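Local atomic coordinates of centrosomal protein of 104 kDa (Homo sapiens, PDB entry 5LPH), a protein that is required for ciliogenesis and for structural integrity at the ciliary tip, and interacts with tubulin; this chain is its HEAT-repeat TOG domain. Residues L115-M118 with I119-Y123; E76-V79 with G80-K83. All blocks are in the same frame, centred on the assembly; numbering follows the deposited sequence. Where two conformers were deposited one is given.

Contact 1 of 2, residues L115-M118 with I119-Y123; sequences LLKM and IITQY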
ATOM      1  N   LEU A 115      10.189   2.196  11.129  1.00 48.44           N
ATOM      2  CA  LEU A 115      10.644   0.818  11.322  1.00 48.50           C
ATOM      3  C   LEU A 115      10.535   0.004  10.023  1.00 47.90           C
ATOM      4  O   LEU A 115      11.461  -0.716   9.662  1.00 48.06           O
ATOM      5  CB  LEU A 115       9.834   0.143  12.439  1.00 47.96           C
ATOM      6  CG  LEU A 115      10.105  -1.331  12.760  1.00 48.48           C
ATOM      7  CD1 LEU A 115      11.572  -1.568  13.061  1.00 48.14           C
ATOM      8  CD2 LEU A 115       9.254  -1.792  13.935  1.00 49.47           C
ATOM      9  N   LEU A 116       9.400   0.121   9.339  1.00 46.91           N
ATOM     10  CA  LEU A 116       9.159  -0.613   8.095  1.00 44.88           C
ATOM     11  C   LEU A 116      10.181  -0.237   7.034  1.00 45.71           C
ATOM     12  O   LEU A 116      10.757  -1.116   6.395  1.00 45.88           O
ATOM     13  CB  LEU A 116       7.739  -0.352   7.571  1.00 43.76           C
ATOM     14  CG  LEU A 116       7.270  -1.142   6.344  1.00 43.09           C
ATOM     15  CD1 LEU A 116       7.522  -2.637   6.479  1.00 41.32           C
ATOM     16  CD2 LEU A 116       5.794  -0.876   6.084  1.00 42.98           C
ATOM     17  N   LYS A 117      10.414   1.063   6.874  1.00 46.10           N
ATOM     18  CA  LYS A 117      11.416   1.558   5.934  1.00 48.52           C
ATOM     19  C   LYS A 117      12.826   1.039   6.255  1.00 50.50           C
ATOM     20  O   LYS A 117      13.560   0.649   5.349  1.00 50.74           O
ATOM     21  CB  LYS A 117      11.404   3.090   5.864  1.00 48.86           C
ATOM     22  CG  LYS A 117      12.516   3.674   5.005  1.00 49.49           C
ATOM     23  CD  LYS A 117      12.253   5.111   4.598  1.00 51.61           C
ATOM     24  CE  LYS A 117      13.462   5.677   3.866  1.00 52.51           C
ATOM     25  NZ  LYS A 117      13.293   7.114   3.531  1.00 54.75           N
HETATM   26  N   MSE A 118      13.191   1.017   7.535  1.00 54.18           N
HETATM   27  CA  MSE A 118      14.507   0.512   7.957  0.50 53.90           C
HETATM   28  C   MSE A 118      14.654  -0.956   7.631  1.00 53.10           C
HETATM   29  O   MSE A 118      15.721  -1.393   7.216  1.00 50.91           O
HETATM   30  CB  MSE A 118      14.736   0.751   9.452  0.50 55.43           C
HETATM   31  CG  MSE A 118      16.093   0.213   9.935  0.50 56.68           C
HETATM   32 SE   MSE A 118      15.863  -1.658  10.530  0.50 59.01          SE
HETATM   33  CE  MSE A 118      14.943  -1.065  12.156  0.50 58.15           C
ATOM     34  N   ILE A 119      13.594  -1.739   7.838  1.00 51.35           N
ATOM     35  CA  ILE A 119      13.628  -3.183   7.552  1.00 50.82           C
ATOM     36  C   ILE A 119      13.859  -3.457   6.056  1.00 51.45           C
ATOM     37  O   ILE A 119      14.711  -4.271   5.699  1.00 50.44           O
ATOM     38  CB  ILE A 119      12.345  -3.906   8.043  1.00 49.68           C
ATOM     39  CG1 ILE A 119      12.302  -3.931   9.574  1.00 50.93           C
ATOM     40  CG2 ILE A 119      12.289  -5.344   7.533  1.00 49.88           C
ATOM     41  CD1 ILE A 119      10.927  -4.184  10.150  1.00 51.09           C
ATOM     42  N   ILE A 120      13.098  -2.784   5.197  1.00 52.07           N
ATOM     43  CA  ILE A 120      13.196  -2.993   3.749  1.00 52.56           C
ATOM     44  C   ILE A 120      14.504  -2.432   3.167  1.00 53.13           C
ATOM     45  O   ILE A 120      15.141  -3.093   2.358  1.00 52.19           O
ATOM     46  CB  ILE A 120      11.971  -2.408   2.999  1.00 52.18           C
ATOM     47  CG1 ILE A 120      10.692  -3.149   3.407  1.00 51.09           C
ATOM     48  CG2 ILE A 120      12.166  -2.495   1.483  1.00 52.42           C
ATOM     49  CD1 ILE A 120       9.412  -2.400   3.096  1.00 51.82           C
ATOM     50  N   THR A 121      14.889  -1.228   3.591  1.00 54.77           N
ATOM     51  CA  THR A 121      15.979  -0.455   2.969  1.00 55.87           C
ATOM     52  C   THR A 121      17.364  -0.628   3.610  1.00 57.84           C
ATOM     53  O   THR A 121      18.373  -0.339   2.963  1.00 59.70           O
ATOM     54  CB  THR A 121      15.552   1.050   2.948  1.00 54.80           C
ATOM     55  OG1 THR A 121      14.399   1.179   2.112  1.00 56.06           O
ATOM     56  CG2 THR A 121      16.624   2.070   2.477  1.00 55.84           C
ATOM     57  N   GLN A 122      17.427  -1.090   4.859  1.00 60.86           N
ATOM     58  CA  GLN A 122      18.707  -1.198   5.580  1.00 62.32           C
ATOM     59  C   GLN A 122      19.020  -2.608   6.085  1.00 61.14           C
ATOM     60  O   GLN A 122      20.104  -3.124   5.828  1.00 64.51           O
ATOM     61  CB  GLN A 122      18.746  -0.199   6.740  1.00 66.16           C
ATOM     62  CG  GLN A 122      18.398   1.229   6.335  1.00 70.40           C
ATOM     63  CD  GLN A 122      18.679   2.239   7.435  1.00 75.41           C
ATOM     64  OE1 GLN A 122      17.757   2.851   7.987  1.00 80.38           O
ATOM     65  NE2 GLN A 122      19.954   2.408   7.771  1.00 78.04           N
ATOM     66  N   TYR A 123      18.078  -3.216   6.803  1.00 58.16           N
ATOM     67  CA  TYR A 123      18.264  -4.541   7.415  1.00 54.93           C
ATOM     68  C   TYR A 123      18.412  -5.645   6.375  1.00 55.12           C
ATOM     69  O   TYR A 123      19.345  -6.442   6.446  1.00 54.74           O
ATOM     70  CB  TYR A 123      17.073  -4.841   8.326  1.00 51.42           C
ATOM     71  CG  TYR A 123      17.096  -6.140   9.115  1.00 49.53           C
ATOM     72  CD1 TYR A 123      17.696  -6.211  10.375  1.00 48.47           C
ATOM     73  CD2 TYR A 123      16.447  -7.277   8.637  1.00 48.18           C
ATOM     74  CE1 TYR A 123      17.678  -7.386  11.117  1.00 47.21           C
ATOM     75  CE2 TYR A 123      16.424  -8.453   9.371  1.00 48.63           C
ATOM     76  CZ  TYR A 123      17.040  -8.504  10.608  1.00 47.72           C
ATOM     77  OH  TYR A 123      17.004  -9.679  11.329  1.00 49.25           O
TER

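Contact 2 of 2, residues E76-V79 with G80-K83; sequences EMPV and GTPK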
ATOM      1  N   GLU A  76      21.363  -3.441  15.585  1.00 79.82           N
ATOM      2  CA  GLU A  76      22.511  -3.860  16.399  1.00 81.60           C
ATOM      3  C   GLU A  76      22.889  -5.334  16.208  1.00 81.46           C
ATOM      4  O   GLU A  76      23.924  -5.762  16.711  1.00 83.12           O
ATOM      5  CB  GLU A  76      22.259  -3.582  17.886  1.00 83.17           C
ATOM      6  CG  GLU A  76      22.264  -2.102  18.239  1.00 86.16           C
ATOM      7  CD  GLU A  76      21.913  -1.826  19.696  1.00 90.51           C
ATOM      8  OE1 GLU A  76      21.870  -2.775  20.513  1.00 91.04           O
ATOM      9  OE2 GLU A  76      21.683  -0.643  20.029  1.00 93.14           O
HETATM   10  N   MSE A  77      22.072  -6.109  15.490  1.00 82.67           N
HETATM   11  CA  MSE A  77      22.370  -7.531  15.280  1.00 85.33           C
HETATM   12  C   MSE A  77      23.540  -7.669  14.333  1.00 84.79           C
HETATM   13  O   MSE A  77      23.510  -7.101  13.240  1.00 80.53           O
HETATM   14  CB  MSE A  77      21.172  -8.294  14.730  1.00 87.49           C
HETATM   15  CG  MSE A  77      20.196  -8.585  15.858  1.00 90.30           C
HETATM   16 SE   MSE A  77      18.502  -9.191  15.069  1.00 94.71          SE
HETATM   17  CE  MSE A  77      18.602 -11.052  15.709  1.00 94.99           C
ATOM     18  N   PRO A  78      24.571  -8.422  14.732  1.00 87.24           N
ATOM     19  CA  PRO A  78      25.807  -8.476  13.943  1.00 88.05           C
ATOM     20  C   PRO A  78      25.659  -9.195  12.591  1.00 88.12           C
ATOM     21  O   PRO A  78      24.769 -10.037  12.424  1.00 87.23           O
ATOM     22  CB  PRO A  78      26.773  -9.231  14.862  1.00 88.77           C
ATOM     23  CG  PRO A  78      25.901 -10.111  15.686  1.00 88.81           C
ATOM     24  CD  PRO A  78      24.618  -9.352  15.881  1.00 88.73           C
ATOM     25  N   VAL A  79      26.519  -8.826  11.642  1.00 90.34           N
ATOM     26  CA  VAL A  79      26.537  -9.424  10.277  1.00 93.28           C
ATOM     27  C   VAL A  79      26.498 -10.958  10.154  1.00 94.71           C
ATOM     28  O   VAL A  79      25.821 -11.475   9.265  1.00 94.26           O
ATOM     29  CB  VAL A  79      27.718  -8.884   9.411  1.00 93.47           C
ATOM     30  CG1 VAL A  79      27.499  -7.416   9.061  1.00 93.46           C
ATOM     31  CG2 VAL A  79      29.070  -9.084  10.098  1.00 94.38           C
ATOM     32  N   GLY A  80      27.205 -11.672  11.030  1.00 95.91           N
ATOM     33  CA  GLY A  80      27.290 -13.133  10.983  1.00 95.91           C
ATOM     34  C   GLY A  80      26.186 -13.937  11.665  1.00 95.19           C
ATOM     35  O   GLY A  80      26.266 -15.160  11.682  1.00 96.92           O
ATOM     36  N   THR A  81      25.190 -13.270  12.259  1.00 91.76           N
ATOM     37  CA  THR A  81      24.018 -13.923  12.885  1.00 88.45           C
ATOM     38  C   THR A  81      23.341 -14.943  11.950  1.00 87.01           C
ATOM     39  O   THR A  81      23.129 -14.635  10.779  1.00 85.85           O
ATOM     40  CB  THR A  81      22.953 -12.873  13.294  1.00 88.58           C
ATOM     41  OG1 THR A  81      23.584 -11.782  13.973  1.00 87.15           O
ATOM     42  CG2 THR A  81      21.875 -13.475  14.206  1.00 88.68           C
ATOM     43  N   PRO A  82      22.988 -16.149  12.461  1.00 86.81           N
ATOM     44  CA  PRO A  82      22.333 -17.161  11.608  1.00 86.62           C
ATOM     45  C   PRO A  82      21.110 -16.639  10.847  1.00 86.06           C
ATOM     46  O   PRO A  82      20.300 -15.902  11.417  1.00 86.45           O
ATOM     47  CB  PRO A  82      21.912 -18.248  12.604  1.00 86.95           C
ATOM     48  CG  PRO A  82      22.881 -18.128  13.724  1.00 87.64           C
ATOM     49  CD  PRO A  82      23.244 -16.672  13.819  1.00 88.02           C
ATOM     50  N   LYS A  83      20.993 -17.022   9.575  1.00 85.50           N
ATOM     51  CA  LYS A  83      19.926 -16.526   8.693  1.00 86.48           C
ATOM     52  C   LYS A  83      18.522 -16.751   9.243  1.00 84.60           C
ATOM     53  O   LYS A  83      17.674 -15.867   9.131  1.00 85.84           O
ATOM     54  CB  LYS A  83      20.022 -17.140   7.288  1.00 89.48           C
ATOM     55  CG  LYS A  83      20.901 -16.353   6.334  1.00 94.30           C
ATOM     56  CD  LYS A  83      20.847 -16.925   4.925  1.00 96.78           C
ATOM     57  CE  LYS A  83      21.631 -16.062   3.947  1.00 97.72           C
ATOM     58  NZ  LYS A  83      22.128 -16.858   2.791  1.00 99.55           N
TER

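Contact 1 of 2, residues L115-M118 with I119-Y123
Tyr123 and Gln122 both donate their backbone N-H to the carbonyl oxygen of Met118 in helix 106-126 of this TOG domain: Met118 O keeps its alpha-helical bond from Gln122 N and also accepts Tyr123 N, the bond that makes the turn pi-type. Upstream the helix is regular: Ile119 N bonds to Leu115 O, Ile120 N to Leu116 O and Thr121 N to Lys117 O, each four residues back. At Met118 the bond that reaches five residues back, Tyr123 N to Met118 O at 3.0 Å, is the straighter one (N-H...O angle 166°), while Gln122 N, 2.9 Å from the same Met118 O, sits above the carbonyl plane.

Apolar pairs follow the helical spacing. Leu116 and Ile120 lie side by side and point the same way, Leu116 CD1 meeting Ile120 CD1 at 3.9 Å, and Leu115 CG meets Ile119 CD1. Around them, Val97 and Leu90 of helix 83-100 and Cys137 of helix 131-147 close the core. At the edge of this core, Lys117 forms a salt bridge with Glu166.

The selenomethionine side chain at Met118 was modelled in two conformers, which makes its contacts with Gln122 and Tyr123 less certain. Firmer is the approach of Thr121 CB to Lys117 O, at 3.1 Å.

Contact 2 of 2, residues E76-V79 with G80-K83
A tight surface turn brings Pro78 and Thr81 together in the short connection between helix 60-76 and helix 83-100. It is a type I beta turn with Val79 and Gly80 at its corners, and two donors of one residue grip a single acceptor. Thr81 N bonds to Pro78 O at 3.3 Å, nearly straight at the hydrogen (165°) but from well above the carbonyl plane. The hydroxyl donates to the same oxygen, Thr81 OG1 lying 2.6 Å from Pro78 O, and both donors come from one face of that plane.

With chi1 at -47°, the hydroxyl lies beside Thr81's own backbone N, which lets the two donors converge. Thr81 OG1 also rests 3.3 Å from Pro78 CG, the proline ring and the threonine side chain crossing at about a right angle. With an alanine here the hydroxyl is gone, and Pro78 O would probably be held within the turn by the longer, out-of-plane amide bond alone, making the turn less firmly fixed.

The side chains of Met77 and Thr81 touch Thr89 and Leu86 of helix 83-100. Pro82 then occupies the N-cap position, and the whole is a beta turn joining two successive helices of an alpha-helical TOG domain.

In the fold
Contact 1 is mostly buried and contact 2 lies at the surface, and their chemistry differs with their place. Contact 1 runs along one helix, 106-126, and is mostly buried by its neighbours: backbone bonds combine with apolar side chains packed against helices 60-76, 83-100 and 131-147. Contact 2, in the connection between helices 60-76 and 83-100, depends on a hydroxyl and an amide sharing one carbonyl. Both contain a carbonyl oxygen with two donors, but in the helix both are backbone amides of successive residues. Their centres are 15 Å apart, and they meet where Tyr123 OH packs 4.1 Å from Met77 SE; that hydroxyl hydrogen-bonds to Leu86 O, on the helix Thr81 also touches.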